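Side-chain contacts in Beta/alpha-amylase (Paenibacillus polymyxa, PDB 3VOC), which removes successive maltose units from the non-reducing ends of starch-like polysaccharides, as the beta-amylase part of a secreted precursor that also yields an alpha-amylase: residues L362-G366 / S367-K371; G397-T400 / G401-G405; G301-D304 / Y305-I309; P94-S97 / W98-S101. One frame throughout, in Å; residues are numbered along the deposited sequence.

Contact 1 of 4, residues L362-G366 / S367-K371; sequences LPTGG and SGFQK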
# COMPACT_ATOMS: atom_id res chain seq x y z
N LEU A 362 6.09 12.13 -0.75
CA LEU A 362 7.10 12.56 -1.70
C LEU A 362 8.32 13.07 -0.93
O LEU A 362 8.20 13.41 0.23
CB LEU A 362 6.53 13.66 -2.61
CG LEU A 362 5.41 13.23 -3.58
CD1 LEU A 362 4.89 14.45 -4.35
CD2 LEU A 362 5.90 12.17 -4.54
N PRO A 363 9.50 13.12 -1.58
CA PRO A 363 10.66 13.66 -0.88
C PRO A 363 10.36 15.04 -0.34
O PRO A 363 9.63 15.81 -0.97
CB PRO A 363 11.73 13.72 -1.97
CG PRO A 363 11.37 12.63 -2.91
CD PRO A 363 9.85 12.57 -2.91
N THR A 364 10.90 15.35 0.83
CA THR A 364 10.51 16.55 1.52
C THR A 364 11.70 17.11 2.28
O THR A 364 12.80 16.56 2.23
CB THR A 364 9.32 16.26 2.49
OG1 THR A 364 8.75 17.49 2.96
CG2 THR A 364 9.78 15.42 3.68
N GLY A 365 11.46 18.22 2.97
CA GLY A 365 12.47 18.86 3.80
C GLY A 365 11.83 20.10 4.36
O GLY A 365 10.63 20.32 4.15
N GLY A 366 12.62 20.92 5.05
CA GLY A 366 12.12 22.17 5.61
C GLY A 366 10.79 22.03 6.35
O GLY A 366 10.68 21.27 7.33
N SER A 367 9.79 22.76 5.86
CA SER A 367 8.44 22.79 6.43
C SER A 367 7.78 21.41 6.47
O SER A 367 6.93 21.14 7.34
CB SER A 367 7.54 23.73 5.61
OG SER A 367 8.04 25.06 5.67
N GLY A 368 8.17 20.54 5.54
CA GLY A 368 7.68 19.15 5.51
C GLY A 368 7.89 18.42 6.82
O GLY A 368 7.00 17.71 7.29
N PHE A 369 9.06 18.62 7.44
CA PHE A 369 9.37 17.99 8.71
C PHE A 369 8.47 18.49 9.85
O PHE A 369 8.10 17.73 10.73
CB PHE A 369 10.87 18.14 9.06
CG PHE A 369 11.80 17.40 8.11
CD1 PHE A 369 11.46 16.15 7.61
CD2 PHE A 369 13.02 17.96 7.73
CE1 PHE A 369 12.31 15.47 6.72
CE2 PHE A 369 13.87 17.28 6.85
CZ PHE A 369 13.52 16.04 6.35
N GLN A 370 8.12 19.78 9.81
CA GLN A 370 7.24 20.37 10.82
C GLN A 370 5.82 19.84 10.67
O GLN A 370 5.13 19.59 11.66
CB GLN A 370 7.23 21.91 10.72
CG GLN A 370 8.60 22.53 10.45
CD GLN A 370 8.55 24.03 10.11
OE1 GLN A 370 7.52 24.69 10.25
NE2 GLN A 370 9.69 24.57 9.67
N LYS A 371 5.37 19.66 9.43
CA LYS A 371 4.08 19.01 9.20
C LYS A 371 4.06 17.57 9.70
O LYS A 371 3.11 17.16 10.35
CB LYS A 371 3.64 19.10 7.74
CG LYS A 371 2.45 20.04 7.54
CD LYS A 371 1.16 19.41 8.08
CE LYS A 371 -0.07 20.25 7.78
NZ LYS A 371 -0.15 21.50 8.61
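In the loop that follows the seventh strand of the TIM barrel, 356-359, and turns into helix 367-378, Gly365 lies against the ring of Phe369. The contact is a CH-pi interaction, with Gly365 CA 4.0 Å from the centroid of the Phe369 ring and over its face, though displaced toward the rim where CE2 sits. Phe369 reaches this position because its CG stands anti to the carbonyl carbon (chi1 -65°), which swings the ring back toward the preceding loop. Thr364 adds its methyl, CG2 meeting Phe369 CE1 obliquely at 4.0 Å. The other branch of Thr364 points at the helix backbone, where OG1 comes to 3.2 Å from Gly368 CA; a beta carbon at position 368 would collide with it. The ring also packs on Leu386 of the next strand and on Tyr409 of helix 403-411. Cut back to an alanine, Phe369 would probably leave a gap between these elements and deprive Gly365 and the methyl of Thr364 of the surface they rest on. Thr364 lies close to Asn360, a probable substrate-binding residue. Two backbone bonds tie the turn: Gly368 N donates to Gly365 O at 2.8 Å, and Phe369 N to Gly366 O at 3.1 Å. In the second, Phe369 N stands 49° above the plane of the Gly366 carbonyl. The chemistry implies that carbonyls of two successive glycines, rather than a polar side chain, satisfy these N-H groups of the first helical turn, while an aromatic ring covers the bend.

Contact 2 of 4, residues G397-T400 / G401-G405; sequences GSPT and GELSG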
# COMPACT_ATOMS: atom_id res chain seq x y z
N GLY A 397 28.16 9.14 1.64
CA GLY A 397 27.86 9.14 3.08
C GLY A 397 27.70 10.51 3.73
O GLY A 397 27.36 10.59 4.92
N SER A 398 27.94 11.58 2.99
CA SER A 398 27.74 12.92 3.55
C SER A 398 26.25 13.25 3.61
O SER A 398 25.51 12.96 2.67
CB SER A 398 28.51 13.99 2.75
OG SER A 398 28.07 14.04 1.40
N PRO A 399 25.81 13.86 4.74
CA PRO A 399 24.45 14.39 4.92
C PRO A 399 24.06 15.37 3.83
O PRO A 399 24.89 16.14 3.37
CB PRO A 399 24.56 15.16 6.24
CG PRO A 399 25.55 14.35 7.02
CD PRO A 399 26.57 13.90 6.00
N THR A 400 22.79 15.34 3.43
CA THR A 400 22.23 16.44 2.65
C THR A 400 21.91 17.53 3.67
O THR A 400 22.04 17.32 4.89
CB THR A 400 20.91 16.01 1.96
OG1 THR A 400 19.91 15.76 2.96
CG2 THR A 400 21.13 14.73 1.12
N GLY A 401 21.45 18.67 3.16
CA GLY A 401 20.99 19.76 4.02
C GLY A 401 19.76 19.44 4.85
O GLY A 401 19.44 20.19 5.77
N GLU A 402 19.08 18.33 4.56
CA GLU A 402 17.83 17.99 5.25
C GLU A 402 18.00 17.08 6.46
O GLU A 402 17.06 16.93 7.27
CB GLU A 402 16.81 17.37 4.27
CG GLU A 402 16.41 18.28 3.09
CD GLU A 402 15.93 19.68 3.54
OE1 GLU A 402 15.30 19.82 4.61
OE2 GLU A 402 16.21 20.66 2.81
N LEU A 403 19.16 16.45 6.60
CA LEU A 403 19.34 15.50 7.69
C LEU A 403 19.16 16.18 9.04
O LEU A 403 18.58 15.60 9.96
CB LEU A 403 20.70 14.79 7.62
CG LEU A 403 20.95 13.66 8.63
CD1 LEU A 403 19.75 12.72 8.80
CD2 LEU A 403 22.16 12.86 8.17
N SER A 404 19.69 17.40 9.16
CA SER A 404 19.62 18.13 10.42
C SER A 404 18.16 18.34 10.88
O SER A 404 17.81 18.02 12.02
CB SER A 404 20.37 19.47 10.30
OG SER A 404 20.30 20.15 11.53
N GLY A 405 17.31 18.87 9.99
CA GLY A 405 15.87 19.02 10.27
C GLY A 405 15.16 17.69 10.56
O GLY A 405 14.33 17.61 11.48
O HOH W 1 22.10 18.17 7.55
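Thr400 OG1 is gripped from two directions, accepting from Glu402 N at 3.1 Å and bonding to Asn391 O in the loop that follows strand 383-386. The first of these bonds is fairly straight, 156° at the hydrogen, and forms an ST turn that caps the approach to helix 403-411. It depends on the threonine rotation: at chi1 66° OG1 lies between the backbone N and the carbonyl carbon, facing the next peptides. A type I beta turn runs from Thr400 to Leu403, but its own bond, Leu403 N to Thr400 O, is weak at 3.5 Å. Water supports the same carbonyl, donating to Thr400 O at 2.8 Å while accepting from Ser404 N at 3.0 Å. On the apolar side Pro399 CB meets Leu403 CD2 at 3.8 Å, and both side chains continue onto Thr29 of helix 20-32. Glu402 sends its bent chain elsewhere, OE1 receiving Gly366 N from the neighbouring loop. The chemistry implies a turn whose own weak backbone bond is supplemented by a side-chain hydroxyl and a bridging water, the hydroxyl probably spending its proton on Asn391 O and its oxygen on Glu402 N, in the turn that leads into the helix.

Contact 3 of 4, residues G301-D304 / Y305-I309; sequences GYYD and YNRLI. With EDO (1,2-ethanediol), chain E.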
# COMPACT_ATOMS: atom_id res chain seq x y z
N GLY A 301 -10.68 2.15 -4.21
CA GLY A 301 -11.34 1.10 -3.45
C GLY A 301 -11.81 1.56 -2.08
O GLY A 301 -12.22 0.73 -1.27
N TYR A 302 -11.76 2.86 -1.81
CA TYR A 302 -12.07 3.35 -0.46
C TYR A 302 -13.44 3.98 -0.38
O TYR A 302 -13.64 5.13 -0.80
CB TYR A 302 -11.00 4.33 0.05
CG TYR A 302 -9.59 3.77 0.04
CD1 TYR A 302 -9.36 2.39 0.06
CD2 TYR A 302 -8.49 4.62 0.02
CE1 TYR A 302 -8.05 1.88 0.04
CE2 TYR A 302 -7.20 4.13 -0.01
CZ TYR A 302 -6.98 2.76 0.02
OH TYR A 302 -5.67 2.29 0.01
N TYR A 303 -14.36 3.21 0.18
CA TYR A 303 -15.75 3.62 0.33
C TYR A 303 -16.05 4.03 1.78
O TYR A 303 -16.84 4.94 2.02
CB TYR A 303 -16.63 2.43 -0.11
CG TYR A 303 -18.09 2.46 0.31
CD1 TYR A 303 -18.96 3.43 -0.19
CD2 TYR A 303 -18.59 1.50 1.19
CE1 TYR A 303 -20.31 3.44 0.17
CE2 TYR A 303 -19.92 1.50 1.57
CZ TYR A 303 -20.77 2.47 1.05
OH TYR A 303 -22.08 2.47 1.44
N ASP A 304 -15.40 3.36 2.73
CA ASP A 304 -15.75 3.53 4.14
C ASP A 304 -14.47 3.27 4.95
O ASP A 304 -14.08 2.11 5.18
CB ASP A 304 -16.90 2.55 4.50
CG ASP A 304 -17.30 2.57 5.99
OD1 ASP A 304 -16.57 3.14 6.83
OD2 ASP A 304 -18.34 1.96 6.31
N TYR A 305 -13.83 4.35 5.39
CA TYR A 305 -12.58 4.21 6.13
C TYR A 305 -12.80 3.56 7.50
O TYR A 305 -11.93 2.86 8.00
CB TYR A 305 -11.90 5.56 6.33
CG TYR A 305 -11.23 6.12 5.11
CD1 TYR A 305 -10.23 5.40 4.44
CD2 TYR A 305 -11.55 7.39 4.64
CE1 TYR A 305 -9.61 5.93 3.32
CE2 TYR A 305 -10.93 7.91 3.52
CZ TYR A 305 -9.96 7.18 2.87
OH TYR A 305 -9.34 7.71 1.75
N ASN A 306 -13.96 3.80 8.12
CA ASN A 306 -14.23 3.16 9.42
C ASN A 306 -14.16 1.64 9.25
O ASN A 306 -13.54 0.94 10.03
CB ASN A 306 -15.60 3.55 9.99
CG ASN A 306 -15.62 4.96 10.57
OD1 ASN A 306 -14.78 5.35 11.39
ND2 ASN A 306 -16.63 5.73 10.17
N ARG A 307 -14.81 1.14 8.20
CA ARG A 307 -14.87 -0.29 7.98
C ARG A 307 -13.52 -0.84 7.55
O ARG A 307 -13.14 -1.93 7.95
CB ARG A 307 -15.89 -0.62 6.90
CG ARG A 307 -16.39 -2.05 6.97
CD ARG A 307 -17.45 -2.25 5.91
NE ARG A 307 -16.84 -2.65 4.64
CZ ARG A 307 -17.47 -2.61 3.47
NH1 ARG A 307 -18.70 -2.13 3.39
NH2 ARG A 307 -16.85 -3.04 2.37
N LEU A 308 -12.81 -0.10 6.70
CA LEU A 308 -11.52 -0.56 6.20
C LEU A 308 -10.53 -0.68 7.36
O LEU A 308 -9.79 -1.66 7.46
CB LEU A 308 -10.98 0.40 5.14
CG LEU A 308 -9.64 0.02 4.48
CD1 LEU A 308 -9.73 -1.32 3.74
CD2 LEU A 308 -9.21 1.09 3.52
N ILE A 309 -10.53 0.32 8.24
CA ILE A 309 -9.57 0.35 9.35
C ILE A 309 -9.95 -0.69 10.39
O ILE A 309 -9.09 -1.30 11.00
CB ILE A 309 -9.37 1.80 9.90
CG1 ILE A 309 -8.68 2.66 8.82
CG2 ILE A 309 -8.46 1.81 11.14
CD1 ILE A 309 -8.80 4.19 9.06
C1 EDO E . -13.97 7.97 0.34
O1 EDO E . -15.21 7.47 -0.18
C2 EDO E . -14.01 7.86 1.85
O2 EDO E . -14.86 8.91 2.34
O HOH W 2 -19.80 0.04 5.12
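The first turn of helix 305-315 closes with Leu308 N donating to Asp304 O at 3.0 Å, the donor lying in the carbonyl plane. Asp304 is the N-cap, and its carboxylate folds over the same turn. With CG anti to the backbone N (chi1 177°), OD1 accepts from Arg307 N at 3.0 Å, approached from well above the carboxylate plane (67°). OD2 faces the arginine differently: a water donates to Asp304 OD2 at 2.7 Å and accepts from Arg307 NH1, bridging opposite charges that do not touch. The guanidinium finds its direct partners on helix 240-268, in Glu254 and Ser247, and passes the edge of the Tyr303 ring. Putting an alanine at Asp304 would probably leave Arg307 N without its cap and would take away the OD2 to which the bridging water donates. Beyond the cap, Tyr302 packs obliquely against Tyr305, ring centroids 5.7 Å apart and planes at 53°, while Leu308 CD2 meets Tyr302 CD1 at 3.7 Å. Both hydroxyls are held in turn: Tyr302 OH by Leu164 O and Ser281 N, Tyr305 OH by Glu297 OE1. Tyr302 stands about 5 Å, side chain to side chain, from Glu163, the predicted proton donor. The whole is a short helix-to-helix junction, in which a Schellman motif at Gly301 ends helix 295-300 and an aspartate N-cap begins the next.

Contact 4 of 4, residues P94-S97 / W98-S101; sequences PLPS and WLSS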
# COMPACT_ATOMS: atom_id res chain seq x y z
N PRO A 94 9.25 -6.48 -12.60
CA PRO A 94 7.92 -7.05 -12.77
C PRO A 94 7.66 -8.16 -11.75
O PRO A 94 8.58 -8.60 -11.06
CB PRO A 94 7.96 -7.60 -14.22
CG PRO A 94 9.42 -7.96 -14.43
CD PRO A 94 10.20 -6.92 -13.65
N LEU A 95 6.41 -8.57 -11.63
CA LEU A 95 6.10 -9.81 -10.91
C LEU A 95 6.86 -10.98 -11.54
O LEU A 95 7.20 -10.91 -12.72
CB LEU A 95 4.59 -10.08 -10.95
CG LEU A 95 3.64 -9.04 -10.33
CD1 LEU A 95 2.20 -9.51 -10.47
CD2 LEU A 95 3.97 -8.78 -8.86
N PRO A 96 7.14 -12.06 -10.77
CA PRO A 96 7.79 -13.23 -11.35
C PRO A 96 7.12 -13.64 -12.67
O PRO A 96 5.89 -13.82 -12.72
CB PRO A 96 7.58 -14.29 -10.28
CG PRO A 96 7.64 -13.49 -8.98
CD PRO A 96 6.86 -12.24 -9.33
N SER A 97 7.90 -13.77 -13.73
CA SER A 97 7.34 -13.94 -15.07
C SER A 97 6.58 -15.24 -15.27
O SER A 97 5.67 -15.29 -16.11
CB SER A 97 8.42 -13.77 -16.13
OG SER A 97 9.40 -14.79 -15.97
N TRP A 98 6.94 -16.29 -14.52
CA TRP A 98 6.28 -17.61 -14.64
C TRP A 98 4.83 -17.60 -14.15
O TRP A 98 4.05 -18.53 -14.45
CB TRP A 98 7.09 -18.69 -13.90
CG TRP A 98 7.45 -18.28 -12.50
CD1 TRP A 98 8.64 -17.75 -12.09
CD2 TRP A 98 6.61 -18.33 -11.35
NE1 TRP A 98 8.60 -17.48 -10.74
CE2 TRP A 98 7.36 -17.82 -10.26
CE3 TRP A 98 5.31 -18.77 -11.13
CZ2 TRP A 98 6.83 -17.73 -8.98
CZ3 TRP A 98 4.78 -18.67 -9.84
CH2 TRP A 98 5.55 -18.16 -8.79
N LEU A 99 4.45 -16.57 -13.38
CA LEU A 99 3.07 -16.46 -12.88
C LEU A 99 2.04 -16.51 -14.01
O LEU A 99 0.97 -17.08 -13.85
CB LEU A 99 2.87 -15.19 -12.04
CG LEU A 99 3.39 -15.25 -10.60
CD1 LEU A 99 3.61 -13.85 -10.02
CD2 LEU A 99 2.44 -16.06 -9.69
N SER A 100 2.41 -15.94 -15.15
CA SER A 100 1.56 -15.87 -16.34
C SER A 100 1.15 -17.25 -16.85
O SER A 100 0.14 -17.39 -17.54
CB SER A 100 2.28 -15.10 -17.45
OG SER A 100 3.42 -15.84 -17.90
N SER A 101 1.95 -18.26 -16.53
CA SER A 101 1.68 -19.61 -16.99
C SER A 101 0.90 -20.42 -15.94
O SER A 101 0.62 -21.60 -16.15
CB SER A 101 2.99 -20.30 -17.42
OG SER A 101 3.76 -20.65 -16.29
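Trp98 carries Pro96 CB over one face of its indole, in a 3-10 segment that lies beside the calcium site in the long excursion between the third and fourth strands of the barrel, where a loop runs from strand 92-93 to helix 105-108. Its CG sits between the backbone N and the carbonyl carbon (chi1 49°), which folds the ring back over the proline; the closest approach of the two side chains is Pro96 CB to Trp98 NE1, 3.4 Å. That nitrogen is bonded to Glu48 O, and the indole also touches Asp52 and Gln132, so the ring backs three of the residues that bind the metal. Leu99 follows with the first backbone tie, its N donating to Pro96 O at 3.2 Å. Its side chain lies alongside Pro96, pointing the same way, with Leu99 CD1 3.7 Å from Pro96 CD. The same methyl reaches Leu95 CB at 4.0 Å, and Trp44 of helix 44-47 touches all three of these apolar residues. At Ser100 the polar side takes over. The hydroxyl OG donates to Ser97 O at 2.9 Å, nearly along the C=O axis (171°), and Ser100 N adds a weak bond to the same oxygen. Ser101 repeats the scheme one step on, its N and OG both donating to Trp98 O. Here the hydroxyl donates onto a lone pair of the acceptor, in the carbonyl plane, with Ser101 OG 2.8 Å from Trp98 O.

Overall arrangement
All four contacts are local bends of one barrel domain, yet each closes its turn differently. Contacts 1 and 2 follow the last two barrel strands and touch each other, with Phe369 of one packed against Glu402 of the other; their centres are 13 Å apart. Contact 1 is partly buried and relies on glycine carbonyls and a ring, whereas contact 2, at the surface, relies on a hydroxyl and a water. Contact 3, nearest the centre of the chain, joins two helices near the active site through a carboxylate cap and aromatic packing. Contact 4, across the chain's centre from contact 1, combines apolar packing beside calcium with serine-to-carbonyl bonds.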